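Local coordinates for protein disulphide isomerase (Xylella fastidiosa, PDB 3FK8) that probably acts as a thioredoxin-fold disulphide isomerase, rearranging disulphide bonds in other proteins, at residues A[83-95]-A[104-116]. Residues are numbered along the deposited sequence; the frame is centred on the assembly and turned at random.
Sequences AYGDPIQDGIPAV and VRYTTKGGELANA. With FMT (formic acid), chain E.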
loop_
_atom_site.group_PDB
_atom_site.type_symbol
_atom_site.label_atom_id
_atom_site.label_comp_id
_atom_site.label_asym_id
_atom_site.label_seq_id
_atom_site.Cartn_x
_atom_site.Cartn_y
_atom_site.Cartn_z
ATOM N N ALA A 83 7.782 -8.075 9.044
ATOM C CA ALA A 83 8.360 -7.013 9.866
ATOM C C ALA A 83 7.325 -5.976 10.271
ATOM O O ALA A 83 7.463 -5.317 11.279
ATOM C CB ALA A 83 9.516 -6.332 9.129
ATOM N N TYR A 84 6.299 -5.839 9.413
ATOM C CA TYR A 84 5.320 -4.764 9.522
ATOM C C TYR A 84 3.959 -5.313 9.886
ATOM O O TYR A 84 2.933 -4.670 9.640
ATOM C CB TYR A 84 5.310 -3.885 8.242
ATOM C CG TYR A 84 6.465 -2.978 8.173
ATOM C CD1 TYR A 84 6.498 -1.805 8.919
ATOM C CD2 TYR A 84 7.590 -3.283 7.403
ATOM C CE1 TYR A 84 7.619 -0.987 8.914
ATOM C CE2 TYR A 84 8.724 -2.431 7.374
ATOM C CZ TYR A 84 8.717 -1.264 8.102
ATOM O OH TYR A 84 9.866 -0.500 8.136
ATOM N N GLY A 85 3.945 -6.480 10.527
ATOM C CA GLY A 85 2.730 -6.976 11.142
ATOM C C GLY A 85 1.895 -7.948 10.335
ATOM O O GLY A 85 0.691 -8.092 10.615
ATOM N N ASP A 86 2.524 -8.649 9.387
ATOM C CA ASP A 86 1.863 -9.669 8.552
ATOM C C ASP A 86 0.631 -9.193 7.823
ATOM O O ASP A 86 -0.355 -9.919 7.833
ATOM C CB ASP A 86 1.529 -10.905 9.379
ATOM C CG ASP A 86 2.750 -11.578 9.929
ATOM O OD1 ASP A 86 3.615 -11.997 9.128
ATOM O OD2 ASP A 86 2.819 -11.730 11.170
ATOM N N PRO A 87 0.667 -8.031 7.173
ATOM C CA PRO A 87 -0.550 -7.511 6.554
ATOM C C PRO A 87 -1.140 -8.471 5.500
ATOM O O PRO A 87 -2.339 -8.450 5.283
ATOM C CB PRO A 87 -0.044 -6.221 5.861
ATOM C CG PRO A 87 1.424 -6.425 5.706
ATOM C CD PRO A 87 1.808 -7.120 6.936
ATOM N N ILE A 88 -0.307 -9.257 4.820
ATOM C CA ILE A 88 -0.797 -10.068 3.704
ATOM C C ILE A 88 -1.434 -11.357 4.140
ATOM O O ILE A 88 -2.038 -12.045 3.330
ATOM C CB ILE A 88 0.308 -10.402 2.674
ATOM C CG1 ILE A 88 1.320 -11.428 3.217
ATOM C CG2 ILE A 88 0.935 -9.111 2.204
ATOM C CD1 ILE A 88 2.428 -11.761 2.244
ATOM N N GLN A 89 -1.293 -11.727 5.408
ATOM C CA GLN A 89 -1.805 -13.065 5.781
ATOM C C GLN A 89 -3.330 -13.135 5.717
ATOM O O GLN A 89 -3.916 -14.189 5.609
ATOM C CB GLN A 89 -1.128 -13.567 7.079
ATOM C CG GLN A 89 0.402 -13.881 6.890
ATOM C CD GLN A 89 1.111 -14.562 8.075
ATOM O OE1 GLN A 89 0.566 -14.690 9.174
ATOM N NE2 GLN A 89 2.366 -14.969 7.842
ATOM N N ASP A 90 -3.929 -11.979 5.675
ATOM C CA ASP A 90 -5.285 -11.808 5.667
ATOM C C ASP A 90 -5.835 -11.479 4.246
ATOM O O ASP A 90 -7.022 -11.171 4.107
ATOM C CB ASP A 90 -5.571 -10.736 6.756
ATOM C CG ASP A 90 -5.184 -11.216 8.166
ATOM O OD1 ASP A 90 -5.685 -12.271 8.607
ATOM O OD2 ASP A 90 -4.360 -10.565 8.845
ATOM N N GLY A 91 -4.959 -11.576 3.213
ATOM C CA GLY A 91 -5.245 -11.349 1.793
ATOM C C GLY A 91 -4.512 -10.128 1.226
ATOM O O GLY A 91 -4.106 -9.247 1.988
ATOM N N ILE A 92 -4.414 -10.071 -0.100
ATOM C CA ILE A 92 -3.906 -8.911 -0.826
ATOM C C ILE A 92 -4.980 -8.332 -1.745
ATOM O O ILE A 92 -5.893 -9.036 -2.172
ATOM C CB ILE A 92 -2.580 -9.223 -1.621
ATOM C CG1 ILE A 92 -2.815 -10.390 -2.583
ATOM C CG2 ILE A 92 -1.402 -9.450 -0.658
ATOM C CD1 ILE A 92 -1.663 -10.528 -3.578
ATOM N N PRO A 93 -4.897 -7.028 -2.045
ATOM C CA PRO A 93 -3.904 -6.074 -1.530
ATOM C C PRO A 93 -4.099 -5.812 -0.074
ATOM O O PRO A 93 -5.197 -5.943 0.448
ATOM C CB PRO A 93 -4.173 -4.809 -2.372
ATOM C CG PRO A 93 -5.642 -4.932 -2.719
ATOM C CD PRO A 93 -5.876 -6.394 -2.942
ATOM N N ALA A 94 -3.023 -5.462 0.606
ATOM C CA ALA A 94 -3.018 -5.141 2.041
ATOM C C ALA A 94 -2.191 -3.913 2.266
ATOM O O ALA A 94 -1.278 -3.632 1.506
ATOM C CB ALA A 94 -2.483 -6.302 2.845
ATOM N N VAL A 95 -2.514 -3.147 3.299
ATOM C CA VAL A 95 -1.771 -1.923 3.552
ATOM C C VAL A 95 -1.282 -1.845 4.998
ATOM O O VAL A 95 -1.890 -2.433 5.907
ATOM C CB VAL A 95 -2.486 -0.612 3.099
ATOM C CG1 VAL A 95 -2.905 -0.619 1.546
ATOM C CG2 VAL A 95 -3.676 -0.440 3.859
ATOM N N VAL A 104 4.538 1.539 13.184
ATOM C CA VAL A 104 3.260 1.198 12.540
ATOM C C VAL A 104 2.075 1.818 13.303
ATOM O O VAL A 104 2.041 1.735 14.545
ATOM C CB VAL A 104 3.092 -0.338 12.561
ATOM C CG1 VAL A 104 1.647 -0.717 12.190
ATOM C CG2 VAL A 104 4.077 -0.986 11.596
ATOM N N ARG A 105 1.125 2.392 12.581
ATOM C CA ARG A 105 -0.152 2.846 13.144
ATOM C C ARG A 105 -1.264 1.876 12.895
ATOM O O ARG A 105 -2.100 1.644 13.784
ATOM C CB ARG A 105 -0.590 4.186 12.532
ATOM C CG ARG A 105 -1.981 4.632 13.005
ATOM C CD ARG A 105 -2.465 5.912 12.372
ATOM N NE ARG A 105 -3.847 6.163 12.780
ATOM C CZ ARG A 105 -4.711 6.934 12.114
ATOM N NH1 ARG A 105 -4.349 7.545 10.995
ATOM N NH2 ARG A 105 -5.944 7.071 12.575
ATOM N N TYR A 106 -1.359 1.356 11.671
ATOM C CA TYR A 106 -2.522 0.589 11.268
ATOM C C TYR A 106 -2.087 -0.405 10.218
ATOM O O TYR A 106 -1.234 -0.090 9.401
ATOM C CB TYR A 106 -3.602 1.522 10.706
ATOM C CG TYR A 106 -4.791 0.805 10.059
ATOM C CD1 TYR A 106 -5.678 -0.008 10.804
ATOM C CD2 TYR A 106 -5.008 0.920 8.698
ATOM C CE1 TYR A 106 -6.770 -0.656 10.186
ATOM C CE2 TYR A 106 -6.087 0.269 8.090
ATOM C CZ TYR A 106 -6.945 -0.506 8.807
ATOM O OH TYR A 106 -7.994 -1.108 8.124
ATOM N N THR A 107 -2.655 -1.595 10.269
ATOM C CA THR A 107 -2.459 -2.602 9.259
ATOM C C THR A 107 -3.850 -3.184 8.892
ATOM O O THR A 107 -4.722 -3.317 9.759
ATOM C CB THR A 107 -1.489 -3.693 9.813
ATOM O OG1 THR A 107 -0.165 -3.152 10.030
ATOM C CG2 THR A 107 -1.387 -4.835 8.890
ATOM N N THR A 108 -4.042 -3.601 7.659
ATOM C CA THR A 108 -5.292 -4.313 7.314
ATOM C C THR A 108 -5.118 -5.743 7.725
ATOM O O THR A 108 -4.328 -6.414 7.153
ATOM C CB THR A 108 -5.617 -4.184 5.861
ATOM O OG1 THR A 108 -4.452 -4.505 5.083
ATOM C CG2 THR A 108 -6.020 -2.736 5.560
ATOM N N LYS A 109 -5.832 -6.191 8.758
ATOM C CA LYS A 109 -5.705 -7.544 9.263
ATOM C C LYS A 109 -6.957 -8.388 9.016
ATOM O O LYS A 109 -7.074 -9.463 9.584
ATOM C CB LYS A 109 -5.360 -7.501 10.762
ATOM C CG LYS A 109 -3.928 -7.084 10.986
ATOM C CD LYS A 109 -2.988 -7.931 10.132
ATOM C CE LYS A 109 -2.661 -9.240 10.848
ATOM N NZ LYS A 109 -1.948 -10.202 9.965
ATOM N N GLY A 110 -7.941 -7.886 8.257
ATOM C CA GLY A 110 -9.195 -8.604 8.013
ATOM C C GLY A 110 -9.532 -8.600 6.577
ATOM O O GLY A 110 -10.694 -8.729 6.220
ATOM N N GLY A 111 -8.506 -8.446 5.716
ATOM C CA GLY A 111 -8.779 -8.502 4.296
ATOM C C GLY A 111 -9.675 -7.357 3.867
ATOM O O GLY A 111 -10.418 -7.473 2.894
ATOM N N GLU A 112 -9.518 -6.202 4.537
ATOM C CA GLU A 112 -10.320 -4.994 4.249
ATOM C C GLU A 112 -10.322 -4.599 2.772
ATOM O O GLU A 112 -11.321 -4.105 2.258
ATOM C CB GLU A 112 -9.813 -3.804 5.068
ATOM C CG GLU A 112 -10.187 -3.854 6.532
ATOM C CD GLU A 112 -9.162 -4.555 7.428
ATOM O OE1 GLU A 112 -8.393 -5.426 6.954
ATOM O OE2 GLU A 112 -9.214 -4.308 8.664
ATOM N N LEU A 113 -9.184 -4.790 2.091
ATOM C CA LEU A 113 -9.060 -4.428 0.667
ATOM C C LEU A 113 -8.962 -5.652 -0.237
ATOM O O LEU A 113 -8.738 -5.489 -1.434
ATOM C CB LEU A 113 -7.851 -3.490 0.442
ATOM C CG LEU A 113 -7.949 -2.191 1.233
ATOM C CD1 LEU A 113 -6.630 -1.437 1.059
ATOM C CD2 LEU A 113 -9.134 -1.322 0.784
ATOM N N ALA A 114 -9.215 -6.841 0.304
ATOM C CA ALA A 114 -8.977 -8.043 -0.496
ATOM C C ALA A 114 -10.009 -8.234 -1.626
ATOM O O ALA A 114 -9.798 -9.059 -2.509
ATOM C CB ALA A 114 -8.863 -9.250 0.398
ATOM N N ASN A 115 -11.118 -7.489 -1.572
ATOM C CA ASN A 115 -12.088 -7.472 -2.675
ATOM C C ASN A 115 -12.123 -6.129 -3.366
ATOM O O ASN A 115 -13.183 -5.707 -3.841
ATOM C CB ASN A 115 -13.455 -7.962 -2.191
ATOM C CG ASN A 115 -13.439 -9.471 -2.040
ATOM O OD1 ASN A 115 -13.536 -10.203 -3.033
ATOM N ND2 ASN A 115 -13.251 -9.948 -0.801
ATOM N N ALA A 116 -10.963 -5.459 -3.467
ATOM C CA ALA A 116 -10.935 -4.107 -4.061
ATOM C C ALA A 116 -11.492 -4.066 -5.491
ATOM O O ALA A 116 -11.994 -3.025 -5.899
ATOM C CB ALA A 116 -9.519 -3.545 -4.025
HETATM C C FMT E . -1.254 8.749 10.759
HETATM O O1 FMT E . -1.727 8.321 9.693
HETATM O O2 FMT E . -0.056 8.997 10.985
HETATM O O HOH W 1 -5.601 -8.001 4.576
HETATM O O HOH W 2 -6.655 -5.995 2.833
#
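V95 and T108 join the base of the antiparallel hairpin of strands 94-98 and 104-107: T108 N gives a fairly straight bond to V95 O (3.0 Å), while V95 N turns to the threonine hydroxyl, T108 OG1, at 3.0 Å and 161°. The hydroxyl can take this bond because it stands between the backbone N and the carbonyl carbon (chi1 49°), and the methyl T108 CG2, anti to the carbonyl carbon, packs on V95 CG2 (3.7 Å). A branched residue with one polar and one apolar arm thus serves both roles.

Beyond the strands K109, in one of its two modelled conformers, bends at chi2 and chi3 and brings its ammonium to the carbonyl of D86 and the carboxylate of D90. K109 NZ forms a salt bridge with D90 OD2 (2.7 Å) and donates to D86 O, also at 2.7 Å, from above the carbonyl plane; Q89 N reaches that oxygen from the opposite face. A long, flexible cation suits this place, since it can reach a carboxylate and a backbone carbonyl at once. G85 and G91, whose backbone angles would press a side chain against the preceding carbonyl, and G111, beside D90 O, let the loops come close. Water 2 bridges P93 O and L113 N, and the P93 ring, after its cis peptide bond, lies crosswise to L113, with P93 CG 4.1 Å from L113 CB.

V104 CG2 meets the edge of the Y84 ring. P87, touching T107 CG2, also lies on F36 of strand 32-37, whereas P93, in the position of the thioredoxin cis-proline, packs on C44 and L47 of helix 42-51, which begins at the probable CxxC motif.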